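PDB 1Y8C: S-adenosylmethionine-dependent methyltransferase from Clostridium acetobutylicum, which probably transfers methyl groups from S-adenosylmethionine to an acceptor substrate. Local coordinates for residues 21-26 against 49-54; 116-121 against 209-214. All blocks are in the same frame, centred on the assembly; numbering follows the deposited sequence.

Contact 1 (21-26 against 49-54)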
# COMPACT_ATOMS: atom_id res chain seq x y z
N LYS A 21 -2.57 -12.13 5.37
CA LYS A 21 -2.18 -13.45 4.90
C LYS A 21 -2.62 -13.69 3.46
O LYS A 21 -1.83 -14.14 2.63
CB LYS A 21 -2.75 -14.55 5.81
CG LYS A 21 -2.12 -14.58 7.22
CD LYS A 21 -3.04 -15.23 8.27
CE LYS A 21 -2.52 -15.04 9.72
NZ LYS A 21 -1.13 -15.60 9.97
N LYS A 22 -3.88 -13.36 3.15
CA LYS A 22 -4.36 -13.57 1.80
C LYS A 22 -3.45 -12.86 0.79
O LYS A 22 -2.96 -13.48 -0.15
CB LYS A 22 -5.78 -13.06 1.63
CG LYS A 22 -6.23 -13.10 0.18
CD LYS A 22 -7.54 -12.38 -0.03
CE LYS A 22 -7.90 -12.38 -1.51
NZ LYS A 22 -9.14 -11.60 -1.80
N TRP A 23 -3.22 -11.57 1.01
CA TRP A 23 -2.38 -10.80 0.10
C TRP A 23 -0.95 -11.34 0.07
O TRP A 23 -0.40 -11.59 -1.01
CB TRP A 23 -2.36 -9.32 0.50
CG TRP A 23 -3.68 -8.61 0.30
CD1 TRP A 23 -4.90 -9.18 0.08
CD2 TRP A 23 -3.91 -7.19 0.36
NE1 TRP A 23 -5.87 -8.21 0.01
CE2 TRP A 23 -5.29 -6.98 0.18
CE3 TRP A 23 -3.07 -6.08 0.56
CZ2 TRP A 23 -5.87 -5.70 0.19
CZ3 TRP A 23 -3.64 -4.80 0.57
CH2 TRP A 23 -5.03 -4.63 0.38
N SER A 24 -0.35 -11.54 1.23
CA SER A 24 1.01 -12.06 1.25
C SER A 24 1.09 -13.39 0.50
O SER A 24 1.98 -13.58 -0.32
CB SER A 24 1.55 -12.18 2.69
OG SER A 24 0.63 -12.81 3.55
N ASP A 25 0.16 -14.30 0.76
CA ASP A 25 0.18 -15.60 0.07
C ASP A 25 0.04 -15.39 -1.43
O ASP A 25 0.76 -16.01 -2.21
CB ASP A 25 -0.95 -16.50 0.56
CG ASP A 25 -0.79 -16.89 2.02
OD1 ASP A 25 0.21 -16.45 2.65
OD2 ASP A 25 -1.66 -17.63 2.54
N PHE A 26 -0.89 -14.53 -1.83
CA PHE A 26 -1.07 -14.26 -3.25
C PHE A 26 0.25 -13.77 -3.84
O PHE A 26 0.63 -14.18 -4.94
CB PHE A 26 -2.13 -13.19 -3.49
CG PHE A 26 -2.28 -12.81 -4.94
CD1 PHE A 26 -2.96 -13.63 -5.83
CD2 PHE A 26 -1.73 -11.62 -5.42
CE1 PHE A 26 -3.10 -13.29 -7.18
CE2 PHE A 26 -1.86 -11.27 -6.77
CZ PHE A 26 -2.55 -12.10 -7.65
N GLY A 49 4.21 -2.33 9.26
CA GLY A 49 4.71 -3.65 8.93
C GLY A 49 3.75 -4.82 8.95
O GLY A 49 4.18 -5.96 9.15
N ASN A 50 2.47 -4.58 8.72
CA ASN A 50 1.49 -5.66 8.73
C ASN A 50 1.61 -6.59 7.54
O ASN A 50 1.15 -7.72 7.57
CB ASN A 50 0.07 -5.09 8.80
CG ASN A 50 -0.26 -4.59 10.19
OD1 ASN A 50 0.17 -5.19 11.17
ND2 ASN A 50 -1.04 -3.52 10.28
N LEU A 51 2.25 -6.11 6.49
CA LEU A 51 2.42 -6.92 5.30
C LEU A 51 3.87 -7.40 5.25
O LEU A 51 4.17 -8.49 4.77
CB LEU A 51 2.08 -6.06 4.09
CG LEU A 51 1.49 -6.68 2.84
CD1 LEU A 51 0.59 -5.66 2.18
CD2 LEU A 51 2.58 -7.13 1.91
N THR A 52 4.77 -6.57 5.78
CA THR A 52 6.19 -6.88 5.80
C THR A 52 6.50 -8.12 6.64
O THR A 52 7.31 -8.96 6.24
CB THR A 52 7.00 -5.70 6.35
OG1 THR A 52 6.40 -4.47 5.92
CG2 THR A 52 8.43 -5.76 5.85
N GLU A 53 5.86 -8.22 7.80
CA GLU A 53 6.09 -9.35 8.69
C GLU A 53 5.69 -10.69 8.06
O GLU A 53 6.13 -11.74 8.50
CB GLU A 53 5.33 -9.17 10.01
CG GLU A 53 3.83 -9.17 9.84
CD GLU A 53 3.08 -9.06 11.15
OE1 GLU A 53 1.87 -8.75 11.10
OE2 GLU A 53 3.68 -9.29 12.23
N ASN A 54 4.87 -10.65 7.02
CA ASN A 54 4.46 -11.88 6.36
C ASN A 54 5.44 -12.31 5.27
O ASN A 54 5.70 -13.50 5.11
CB ASN A 54 3.06 -11.72 5.75
CG ASN A 54 1.97 -11.75 6.80
OD1 ASN A 54 2.21 -11.46 7.97
ND2 ASN A 54 0.75 -12.08 6.37

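Contact 2 (116-121 against 209-214)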
# COMPACT_ATOMS: atom_id res chain seq x y z
N ILE A 116 -0.69 12.23 -5.57
CA ILE A 116 -1.68 12.94 -6.37
C ILE A 116 -1.19 13.72 -7.58
O ILE A 116 -1.99 14.18 -8.38
CB ILE A 116 -2.52 13.88 -5.48
CG1 ILE A 116 -1.64 14.97 -4.87
CG2 ILE A 116 -3.17 13.05 -4.37
CD1 ILE A 116 -2.44 15.95 -4.01
N ASP A 117 0.12 13.85 -7.72
CA ASP A 117 0.69 14.56 -8.84
C ASP A 117 1.21 13.57 -9.88
O ASP A 117 2.09 12.76 -9.59
CB ASP A 117 1.83 15.44 -8.35
CG ASP A 117 2.19 16.51 -9.34
OD1 ASP A 117 2.39 16.17 -10.52
OD2 ASP A 117 2.29 17.69 -8.93
N SER A 118 0.69 13.63 -11.10
CA SER A 118 1.13 12.70 -12.14
C SER A 118 2.65 12.65 -12.31
O SER A 118 3.21 11.59 -12.59
CB SER A 118 0.50 13.08 -13.48
OG SER A 118 0.87 14.40 -13.84
N ASP A 119 3.32 13.78 -12.15
CA ASP A 119 4.76 13.81 -12.30
C ASP A 119 5.48 13.04 -11.22
O ASP A 119 6.42 12.29 -11.50
CB ASP A 119 5.26 15.24 -12.35
CG ASP A 119 5.13 15.83 -13.74
OD1 ASP A 119 5.53 15.13 -14.69
OD2 ASP A 119 4.62 16.97 -13.88
N ASP A 120 5.04 13.21 -9.98
CA ASP A 120 5.65 12.50 -8.87
C ASP A 120 5.38 11.01 -9.00
O ASP A 120 6.14 10.19 -8.48
CB ASP A 120 5.10 13.00 -7.54
CG ASP A 120 5.68 14.33 -7.13
OD1 ASP A 120 6.90 14.51 -7.30
OD2 ASP A 120 4.92 15.19 -6.63
N LEU A 121 4.30 10.65 -9.69
CA LEU A 121 3.96 9.25 -9.88
C LEU A 121 4.90 8.65 -10.90
O LEU A 121 5.28 7.47 -10.81
CB LEU A 121 2.51 9.11 -10.35
CG LEU A 121 1.94 7.69 -10.43
CD1 LEU A 121 1.92 7.04 -9.05
CD2 LEU A 121 0.56 7.77 -11.00
N GLU A 209 -1.34 2.55 -16.89
CA GLU A 209 -0.64 1.77 -17.89
C GLU A 209 0.34 2.65 -18.65
O GLU A 209 1.48 2.23 -18.90
CB GLU A 209 -1.66 1.13 -18.84
CG GLU A 209 -1.98 -0.33 -18.47
CD GLU A 209 -3.45 -0.58 -18.09
OE1 GLU A 209 -4.32 -0.49 -18.98
OE2 GLU A 209 -3.71 -0.88 -16.90
N LYS A 210 -0.07 3.86 -19.00
CA LYS A 210 0.80 4.79 -19.71
C LYS A 210 1.99 5.18 -18.83
O LYS A 210 3.14 5.07 -19.25
CB LYS A 210 0.02 6.04 -20.15
CG LYS A 210 0.78 6.92 -21.13
CD LYS A 210 -0.05 8.11 -21.65
CE LYS A 210 -0.17 9.24 -20.62
NZ LYS A 210 1.14 9.94 -20.34
N TYR A 211 1.71 5.63 -17.60
CA TYR A 211 2.75 6.03 -16.67
C TYR A 211 3.71 4.89 -16.36
O TYR A 211 4.89 5.11 -16.09
CB TYR A 211 2.13 6.54 -15.37
CG TYR A 211 1.25 7.76 -15.55
CD1 TYR A 211 0.33 8.14 -14.57
CD2 TYR A 211 1.35 8.56 -16.70
CE1 TYR A 211 -0.47 9.27 -14.73
CE2 TYR A 211 0.56 9.69 -16.87
CZ TYR A 211 -0.35 10.05 -15.88
OH TYR A 211 -1.10 11.19 -16.04
N LEU A 212 3.21 3.66 -16.39
CA LEU A 212 4.07 2.51 -16.13
C LEU A 212 5.09 2.40 -17.25
O LEU A 212 6.29 2.34 -16.99
CB LEU A 212 3.25 1.22 -16.07
CG LEU A 212 2.64 0.85 -14.73
CD1 LEU A 212 1.87 -0.44 -14.88
CD2 LEU A 212 3.73 0.69 -13.68
N LYS A 213 4.60 2.37 -18.49
CA LYS A 213 5.47 2.26 -19.66
C LYS A 213 6.54 3.34 -19.61
O LYS A 213 7.69 3.12 -19.99
CB LYS A 213 4.64 2.40 -20.94
CG LYS A 213 3.83 1.16 -21.31
CD LYS A 213 4.73 0.06 -21.87
CE LYS A 213 3.93 -1.03 -22.57
NZ LYS A 213 4.83 -1.94 -23.34
N HIS A 214 6.15 4.52 -19.15
CA HIS A 214 7.06 5.64 -19.05
C HIS A 214 8.23 5.23 -18.14
O HIS A 214 9.36 5.68 -18.33
CB HIS A 214 6.31 6.85 -18.48
CG HIS A 214 7.15 8.08 -18.34
ND1 HIS A 214 8.10 8.23 -17.35
CD2 HIS A 214 7.17 9.23 -19.06
CE1 HIS A 214 8.66 9.42 -17.46
NE2 HIS A 214 8.12 10.04 -18.49

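Contact 1 (21-26 against 49-54)
The amide of Asn-54 reaches across to the hydroxyl of Ser-24, and ND2 donates to OG at 2.9 Å. The bond is nearly straight, with an angle of 170° at the hydrogen, and the oxygen lies almost in the amide plane. The same two side chains also pack, CB of Ser-24 standing 3.4 Å from CB of Asn-54. Flanking this pair, CG of Lys-21 comes within 3.9 Å of Asn-54 ND2, the two side chains crossing at about a right angle. On the buried side Leu-51 extends CD1 to the six-membered part of the Trp-23 indole, where it meets CE3 at 4.0 Å, at the ring edge and near its plane.

A chi1 of 48° sets the Ser-24 hydroxyl between its own backbone N and carbonyl carbon, which turns OG back toward the preceding helical turn. There OG accepts from Asn-54 and faces the carbonyl oxygens of Tyr-20 and Lys-21. Farther out, Tyr-226 stacks on the Trp-23 ring, Leu-51 also rests on Ile-27 of the same helix and on Cys-108, and Thr-52 OG1 bonds to Asp-43.

Helix 20-32 is thus joined to the short helix 52-55 and the residue just before it, which follow strand 40-44 after the glycine-rich loop that includes Gly-49. The strand end and loop correspond to the first conserved motif of the Rossmann-like class I methyltransferases, which in this family usually binds S-adenosylmethionine.

Contact 2 (116-121 against 209-214)
The phenol ring of Tyr-211 receives two carbons from helix 118-129, Leu-121 CD2 and Ser-118 CB, both obliquely and from the same side of the ring plane. Leu-121 takes the inner end of the ring: its CD2 is 3.6 Å from Tyr-211 CD1, and the two side chains cross at about a right angle. Ser-118 takes the outer end, its CB lying 3.6 Å from the phenol OH and 4.0 Å from CZ. The ring therefore spans about one helical turn, from one residue to the next but two. With CG anti to its carbonyl carbon (chi1 -61°), Tyr-211 projects its ring from helix 205-214 toward the first turn of the other helix. Lys-122 and Phe-125, farther along helix 118-129, also touch Tyr-211, and Phe-125 meets Leu-212 as well.

That first turn is fixed by Asp-117 at the N-cap. Its OD1 accepts from Asp-119 N at 3.0 Å, with an angle of 149° at the hydrogen; the donor approaches on the anti side, somewhat out of the carboxylate plane. The Asp-117 carbonyl oxygen receives Leu-121 N at 3.1 Å, closing the turn that carries both residues touched by the tyrosine. Just before it, the carbonyl of Ile-116 is bonded to Arg-201 NE of strand 191-201, and the Ser-118 side chain touches Arg-201 too.

No hydrogen bond joins the two segments, and the phenol OH meets a methylene carbon of Ser-118 here. Between these two segments the contact is van der Waals packing of the ring against aliphatic carbons, whereas the capping bond and the bond from Leu-121 N to the Asp-117 carbonyl shape the start of helix 118-129.

Overall arrangement
Contacts 1 and 2 lie on opposite sides of the chain's centre, their own centres 26 Å apart and their nearest atoms about 14 Å apart, so neither touches the other. They follow one another along the chain, contact 1 closing before contact 2 opens. The mixed sheet, with strand order 3-2-1-4-5-7-6, relates them: contact 1 joins the helix before strand 40-44 to the short helix after it, contact 2 the helices preceding strands 136-143 and 217-224. Contact 1 adjoins the probable S-adenosylmethionine pocket, while in contact 2 the loop before helix 118-129 is bonded through Ile-116 to Arg-201 of the four-stranded antiparallel sheet.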